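Local structure of protoporphyrinogen oxidase (Exiguobacterium sibiricum, 3LOV) at residues Gly12-Leu17 with Val445-Cys450; Asp60-Val63 with Leu69-Leu72. The protein probably oxidises coproporphyrinogen III to coproporphyrin III with molecular oxygen, using a bound FAD, in the coproporphyrin-dependent route to heme b. All blocks are in the same frame, centred on the assembly; numbering follows the deposited sequence.

Contact 1. Residues Gly12-Leu17 with Val445-Cys450. With FAD (flavin-adenine dinucleotide), chain B.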
loop_
_atom_site.group_PDB
_atom_site.type_symbol
_atom_site.label_atom_id
_atom_site.label_comp_id
_atom_site.label_asym_id
_atom_site.label_seq_id
_atom_site.Cartn_x
_atom_site.Cartn_y
_atom_site.Cartn_z
ATOM N N GLY A 12 7.571 1.433 15.660
ATOM C CA GLY A 12 6.709 2.549 15.891
ATOM C C GLY A 12 6.058 3.153 14.665
ATOM O O GLY A 12 5.815 4.394 14.615
ATOM N N GLY A 13 5.736 2.303 13.687
ATOM C CA GLY A 13 4.967 2.756 12.536
ATOM C C GLY A 13 3.491 2.759 12.911
ATOM O O GLY A 13 3.150 2.635 14.082
ATOM N N ILE A 14 2.601 2.845 11.920
ATOM C CA ILE A 14 1.157 2.808 12.200
ATOM C C ILE A 14 0.728 1.471 12.925
ATOM O O ILE A 14 -0.144 1.467 13.789
ATOM C CB ILE A 14 0.290 3.062 10.918
ATOM C CG1 ILE A 14 -1.171 3.383 11.331
ATOM C CG2 ILE A 14 0.424 1.885 9.887
ATOM C CD1 ILE A 14 -2.143 3.665 10.193
ATOM N N THR A 15 1.324 0.348 12.556
ATOM C CA THR A 15 0.917 -0.936 13.090
ATOM C C THR A 15 1.229 -1.007 14.595
ATOM O O THR A 15 0.389 -1.441 15.407
ATOM C CB THR A 15 1.616 -2.094 12.348
ATOM O OG1 THR A 15 1.322 -1.965 10.936
ATOM C CG2 THR A 15 1.120 -3.441 12.887
ATOM N N GLY A 16 2.433 -0.580 14.948
ATOM C CA GLY A 16 2.875 -0.549 16.338
ATOM C C GLY A 16 2.132 0.487 17.193
ATOM O O GLY A 16 1.814 0.201 18.328
ATOM N N LEU A 17 1.862 1.670 16.645
ATOM C CA LEU A 17 1.138 2.733 17.360
ATOM C C LEU A 17 -0.331 2.368 17.532
ATOM O O LEU A 17 -0.898 2.529 18.616
ATOM C CB LEU A 17 1.280 4.084 16.644
ATOM C CG LEU A 17 2.603 4.812 16.877
ATOM C CD1 LEU A 17 2.720 6.055 16.033
ATOM C CD2 LEU A 17 2.744 5.141 18.376
ATOM N N VAL A 445 -1.305 -5.017 2.688
ATOM C CA VAL A 445 -0.311 -3.978 2.653
ATOM C C VAL A 445 -0.757 -2.588 3.113
ATOM O O VAL A 445 0.063 -1.825 3.600
ATOM C CB VAL A 445 0.279 -3.921 1.217
ATOM C CG1 VAL A 445 1.092 -2.675 1.007
ATOM C CG2 VAL A 445 1.105 -5.189 1.002
ATOM N N GLY A 446 -2.042 -2.267 2.999
ATOM C CA GLY A 446 -2.531 -0.885 3.180
ATOM C C GLY A 446 -2.694 -0.435 4.618
ATOM O O GLY A 446 -2.776 -1.257 5.523
ATOM N N LEU A 447 -2.785 0.875 4.836
ATOM C CA LEU A 447 -2.874 1.422 6.181
ATOM C C LEU A 447 -3.989 0.774 7.019
ATOM O O LEU A 447 -3.748 0.375 8.181
ATOM C CB LEU A 447 -2.987 2.940 6.166
ATOM C CG LEU A 447 -1.768 3.642 5.621
ATOM C CD1 LEU A 447 -2.098 5.071 5.234
ATOM C CD2 LEU A 447 -0.626 3.635 6.598
ATOM N N PRO A 448 -5.194 0.601 6.428
ATOM C CA PRO A 448 -6.312 -0.010 7.153
ATOM C C PRO A 448 -6.110 -1.473 7.475
ATOM O O PRO A 448 -6.567 -1.924 8.537
ATOM C CB PRO A 448 -7.489 0.149 6.187
ATOM C CG PRO A 448 -7.093 1.294 5.333
ATOM C CD PRO A 448 -5.637 1.047 5.100
ATOM N N ASP A 449 -5.422 -2.191 6.571
ATOM C CA ASP A 449 -5.084 -3.602 6.779
ATOM C C ASP A 449 -4.118 -3.768 7.955
ATOM O O ASP A 449 -4.216 -4.698 8.741
ATOM C CB ASP A 449 -4.454 -4.221 5.513
ATOM C CG ASP A 449 -5.384 -4.140 4.247
ATOM O OD1 ASP A 449 -6.585 -4.393 4.344
ATOM O OD2 ASP A 449 -4.884 -3.806 3.160
ATOM N N CYS A 450 -3.138 -2.890 8.021
ATOM C CA CYS A 450 -2.180 -2.858 9.117
ATOM C C CYS A 450 -2.845 -2.512 10.441
ATOM O O CYS A 450 -2.570 -3.139 11.484
ATOM C CB CYS A 450 -1.070 -1.865 8.791
ATOM S SG CYS A 450 0.063 -2.500 7.517
HETATM P PA FAD B . 6.506 0.597 8.752
HETATM O O1A FAD B . 5.797 1.866 8.419
HETATM O O2A FAD B . 7.575 0.118 7.844
HETATM O O5B FAD B . 7.109 0.734 10.218
HETATM C C5B FAD B . 8.083 -0.141 10.726
HETATM C C4B FAD B . 8.714 0.528 11.953
HETATM O O4B FAD B . 9.566 -0.387 12.645
HETATM C C3B FAD B . 9.522 1.744 11.548
HETATM O O3B FAD B . 9.241 2.860 12.373
HETATM C C2B FAD B . 10.937 1.223 11.713
HETATM O O2B FAD B . 11.845 2.209 12.057
HETATM C C1B FAD B . 10.800 0.240 12.856
HETATM N N9A FAD B . 11.853 -0.783 12.947
HETATM C C8A FAD B . 12.572 -1.449 11.978
HETATM N N7A FAD B . 13.442 -2.313 12.559
HETATM C C5A FAD B . 13.287 -2.201 13.913
HETATM C C6A FAD B . 13.874 -2.834 15.011
HETATM N N6A FAD B . 14.783 -3.792 14.851
HETATM N N1A FAD B . 13.486 -2.483 16.294
HETATM C C2A FAD B . 12.497 -1.550 16.493
HETATM N N3A FAD B . 11.897 -0.944 15.405
HETATM C C4A FAD B . 12.300 -1.249 14.154
HETATM N N1 FAD B . -1.030 2.229 2.097
HETATM C C2 FAD B . -2.235 2.856 1.936
HETATM O O2 FAD B . -3.224 2.498 2.591
HETATM N N3 FAD B . -2.354 3.873 1.024
HETATM C C4 FAD B . -1.322 4.272 0.254
HETATM O O4 FAD B . -1.489 5.202 -0.512
HETATM C C4X FAD B . -0.104 3.637 0.367
HETATM N N5 FAD B . 0.974 4.073 -0.387
HETATM C C5X FAD B . 2.202 3.425 -0.233
HETATM C C6 FAD B . 3.296 3.821 -1.010
HETATM C C7 FAD B . 4.535 3.175 -0.868
HETATM C C7M FAD B . 5.707 3.611 -1.698
HETATM C C8 FAD B . 4.699 2.151 0.083
HETATM C C8M FAD B . 6.016 1.418 0.262
HETATM C C9 FAD B . 3.622 1.759 0.873
HETATM C C9A FAD B . 2.362 2.382 0.723
HETATM N N10 FAD B . 1.277 1.989 1.515
HETATM C C10 FAD B . 0.041 2.619 1.322
HETATM C "C1'" FAD B . 1.352 0.879 2.536
HETATM C "C2'" FAD B . 1.604 1.505 3.930
HETATM O "O2'" FAD B . 2.827 2.141 3.909
HETATM C "C3'" FAD B . 1.609 0.473 5.066
HETATM O "O3'" FAD B . 0.250 0.102 5.257
HETATM C "C4'" FAD B . 2.137 0.977 6.434
HETATM O "O4'" FAD B . 3.021 2.080 6.392
HETATM C "C5'" FAD B . 2.905 -0.108 7.164
HETATM O "O5'" FAD B . 3.227 0.351 8.453
HETATM P P FAD B . 3.977 -0.622 9.444
HETATM O O1P FAD B . 3.500 -2.046 9.327
HETATM O O2P FAD B . 4.068 -0.083 10.852
HETATM O O3P FAD B . 5.507 -0.655 8.865
#

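Contact 2. Residues Asp60-Val63 with Leu69-Leu72. With FAD (flavin-adenine dinucleotide), chain B.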
loop_
_atom_site.group_PDB
_atom_site.type_symbol
_atom_site.label_atom_id
_atom_site.label_comp_id
_atom_site.label_asym_id
_atom_site.label_seq_id
_atom_site.Cartn_x
_atom_site.Cartn_y
_atom_site.Cartn_z
ATOM N N ASP A 60 -0.418 8.441 0.666
ATOM C CA ASP A 60 -1.102 9.727 0.682
ATOM C C ASP A 60 -2.519 9.626 1.218
ATOM O O ASP A 60 -3.117 10.639 1.574
ATOM C CB ASP A 60 -1.011 10.446 -0.684
ATOM C CG ASP A 60 -1.963 9.900 -1.736
ATOM O OD1 ASP A 60 -2.456 8.770 -1.585
ATOM O OD2 ASP A 60 -2.220 10.634 -2.715
ATOM N N SER A 61 -3.054 8.410 1.279
ATOM C CA SER A 61 -4.466 8.219 1.581
ATOM C C SER A 61 -4.747 6.747 1.838
ATOM O O SER A 61 -3.833 5.936 1.830
ATOM C CB SER A 61 -5.310 8.735 0.400
ATOM O OG SER A 61 -5.039 8.026 -0.797
ATOM N N TYR A 62 -6.008 6.421 2.088
ATOM C CA TYR A 62 -6.470 5.061 2.314
ATOM C C TYR A 62 -7.857 4.884 1.712
ATOM O O TYR A 62 -8.577 5.853 1.528
ATOM C CB TYR A 62 -6.465 4.684 3.799
ATOM C CG TYR A 62 -7.479 5.422 4.687
ATOM C CD1 TYR A 62 -7.164 6.626 5.313
ATOM C CD2 TYR A 62 -8.744 4.899 4.877
ATOM C CE1 TYR A 62 -8.102 7.296 6.108
ATOM C CE2 TYR A 62 -9.681 5.545 5.642
ATOM C CZ TYR A 62 -9.367 6.727 6.253
ATOM O OH TYR A 62 -10.328 7.280 6.990
ATOM N N VAL A 63 -8.206 3.634 1.404
ATOM C CA VAL A 63 -9.515 3.259 0.840
ATOM C C VAL A 63 -10.629 3.444 1.865
ATOM O O VAL A 63 -10.641 2.762 2.916
ATOM C CB VAL A 63 -9.527 1.773 0.385
ATOM C CG1 VAL A 63 -10.926 1.339 -0.082
ATOM C CG2 VAL A 63 -8.474 1.540 -0.705
ATOM N N LEU A 69 -10.004 2.385 9.781
ATOM C CA LEU A 69 -9.081 3.494 9.950
ATOM C C LEU A 69 -9.880 4.799 10.151
ATOM O O LEU A 69 -9.465 5.681 10.914
ATOM C CB LEU A 69 -8.113 3.601 8.756
ATOM C CG LEU A 69 -7.041 4.718 8.805
ATOM C CD1 LEU A 69 -6.486 4.947 10.226
ATOM C CD2 LEU A 69 -5.877 4.414 7.851
ATOM N N THR A 70 -11.002 4.925 9.432
ATOM C CA THR A 70 -11.954 6.031 9.654
ATOM C C THR A 70 -12.419 6.037 11.101
ATOM O O THR A 70 -12.380 7.063 11.759
ATOM C CB THR A 70 -13.161 5.914 8.727
ATOM O OG1 THR A 70 -12.719 5.660 7.381
ATOM C CG2 THR A 70 -14.012 7.233 8.781
ATOM N N ASP A 71 -12.772 4.862 11.610
ATOM C CA ASP A 71 -13.238 4.730 12.981
ATOM C C ASP A 71 -12.169 5.116 14.023
ATOM O O ASP A 71 -12.461 5.837 15.006
ATOM C CB ASP A 71 -13.695 3.308 13.235
ATOM C CG ASP A 71 -14.953 2.953 12.492
ATOM O OD1 ASP A 71 -15.755 3.851 12.179
ATOM O OD2 ASP A 71 -15.137 1.748 12.241
ATOM N N LEU A 72 -10.932 4.663 13.797
ATOM C CA LEU A 72 -9.799 5.044 14.641
ATOM C C LEU A 72 -9.617 6.546 14.587
ATOM O O LEU A 72 -9.416 7.196 15.631
ATOM C CB LEU A 72 -8.504 4.308 14.217
ATOM C CG LEU A 72 -7.251 4.554 15.044
ATOM C CD1 LEU A 72 -7.559 4.102 16.493
ATOM C CD2 LEU A 72 -5.934 3.823 14.428
HETATM P PA FAD B . 6.506 0.597 8.752
HETATM O O1A FAD B . 5.797 1.866 8.419
HETATM O O2A FAD B . 7.575 0.118 7.844
HETATM O O5B FAD B . 7.109 0.734 10.218
HETATM C C5B FAD B . 8.083 -0.141 10.726
HETATM C C4B FAD B . 8.714 0.528 11.953
HETATM O O4B FAD B . 9.566 -0.387 12.645
HETATM C C3B FAD B . 9.522 1.744 11.548
HETATM O O3B FAD B . 9.241 2.860 12.373
HETATM C C2B FAD B . 10.937 1.223 11.713
HETATM O O2B FAD B . 11.845 2.209 12.057
HETATM C C1B FAD B . 10.800 0.240 12.856
HETATM N N9A FAD B . 11.853 -0.783 12.947
HETATM C C8A FAD B . 12.572 -1.449 11.978
HETATM N N7A FAD B . 13.442 -2.313 12.559
HETATM C C5A FAD B . 13.287 -2.201 13.913
HETATM C C6A FAD B . 13.874 -2.834 15.011
HETATM N N6A FAD B . 14.783 -3.792 14.851
HETATM N N1A FAD B . 13.486 -2.483 16.294
HETATM C C2A FAD B . 12.497 -1.550 16.493
HETATM N N3A FAD B . 11.897 -0.944 15.405
HETATM C C4A FAD B . 12.300 -1.249 14.154
HETATM N N1 FAD B . -1.030 2.229 2.097
HETATM C C2 FAD B . -2.235 2.856 1.936
HETATM O O2 FAD B . -3.224 2.498 2.591
HETATM N N3 FAD B . -2.354 3.873 1.024
HETATM C C4 FAD B . -1.322 4.272 0.254
HETATM O O4 FAD B . -1.489 5.202 -0.512
HETATM C C4X FAD B . -0.104 3.637 0.367
HETATM N N5 FAD B . 0.974 4.073 -0.387
HETATM C C5X FAD B . 2.202 3.425 -0.233
HETATM C C6 FAD B . 3.296 3.821 -1.010
HETATM C C7 FAD B . 4.535 3.175 -0.868
HETATM C C7M FAD B . 5.707 3.611 -1.698
HETATM C C8 FAD B . 4.699 2.151 0.083
HETATM C C8M FAD B . 6.016 1.418 0.262
HETATM C C9 FAD B . 3.622 1.759 0.873
HETATM C C9A FAD B . 2.362 2.382 0.723
HETATM N N10 FAD B . 1.277 1.989 1.515
HETATM C C10 FAD B . 0.041 2.619 1.322
HETATM C "C1'" FAD B . 1.352 0.879 2.536
HETATM C "C2'" FAD B . 1.604 1.505 3.930
HETATM O "O2'" FAD B . 2.827 2.141 3.909
HETATM C "C3'" FAD B . 1.609 0.473 5.066
HETATM O "O3'" FAD B . 0.250 0.102 5.257
HETATM C "C4'" FAD B . 2.137 0.977 6.434
HETATM O "O4'" FAD B . 3.021 2.080 6.392
HETATM C "C5'" FAD B . 2.905 -0.108 7.164
HETATM O "O5'" FAD B . 3.227 0.351 8.453
HETATM P P FAD B . 3.977 -0.622 9.444
HETATM O O1P FAD B . 3.500 -2.046 9.327
HETATM O O2P FAD B . 4.068 -0.083 10.852
HETATM O O3P FAD B . 5.507 -0.655 8.865
#

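Contact 1. Residues Gly12-Leu17 with Val445-Cys450
Ile14 and Cys450 meet near the starts of two helices that close on one FAD. CG2 of Ile14 lies 4.2 Å from CB of Cys450 and 3.9 Å from CD2 of Leu447, whose side chain crosses that of the isoleucine at about a right angle. With CG1 of Ile14 anti to the backbone N (chi1 -165°), CD1 as well as CG2 reaches CD2 of that leucine. Gly13 caps helix 14-26, and together with Gly16 it fits the GxGxxG pattern of a Rossmann-type dinucleotide fold, in which the turn after the first strand receives the pyrophosphate. Thr15 grips the phosphate on the ribityl side through both backbone and side chain: its N donates to FAD O2P at 3.3 Å, and its OG1 donates to FAD O1P at 2.7 Å. The same OG1 lies 3.2 Å from CB of Cys450, the shortest approach between the two segments. Residues at and just before the start of helix 447-463 hold the ribityl chain and flavin. N of Leu447 donates to FAD O2 at 2.8 Å in a nearly straight bond (166°), while the ribityl O3' of FAD donates to O of Val445 at 2.5 Å.

Contact 2. Residues Asp60-Val63 with Leu69-Leu72
Tyr62 and Leu69 hold the closest approach of the two backbones, yet their CA atoms stay 8.2 Å apart, and side chains bridge the gap between short strand 62-63 and helix 68-75. The strand is an outer member of a three-stranded antiparallel sheet, paired with strand 228-231, so the contact is a local strand-to-helix packing beside the flavin. CG of Tyr62 stands between its own backbone N and carbonyl carbon (chi1 68°), which swings the ring across to the helix. CG of Leu69 sits over the centre of one face in a CH-pi contact, 3.9 Å from the ring centroid and only 9° off the normal, while CD2 reaches Tyr62 CD1 at 3.6 Å. Leu82 and Leu229 also touch the Tyr62 side chain. Just before the strand, the backbone reaches the cofactor, with FAD N3 making a weak, bent hydrogen bond (127°) to O of Ser61. Next to it, OG of Ser61 donates to OD1 of Asp60 from above the carboxylate plane, and Lys349 forms a salt bridge with the other oxygen, OD2. Across the contact, Thr70 OG1 lies in plane at the edge of the Tyr62 ring and shares a 2.9 Å hydrogen bond with Tyr62 OH.

Contact 1 joins parts of the chain 428 residues apart, whereas contact 2 is local, its segments only 6 residues apart; both touch the same FAD. Their centres lie about 11 Å apart, and the start of helix 447-463 joins them: Leu447 CB packs on Leu69 CD2 at 3.7 Å, and Pro448 CG meets Tyr62 CB at 3.8 Å. Contact 1 takes the pyrophosphate, the ribityl chain and one pyrimidine carbonyl of the flavin, whereas contact 2 reaches N3 of the same pyrimidine ring. Leu447 belongs to both neighbourhoods, since its CD1 also approaches Ser61 O at 3.9 Å, the very oxygen that accepts from FAD N3.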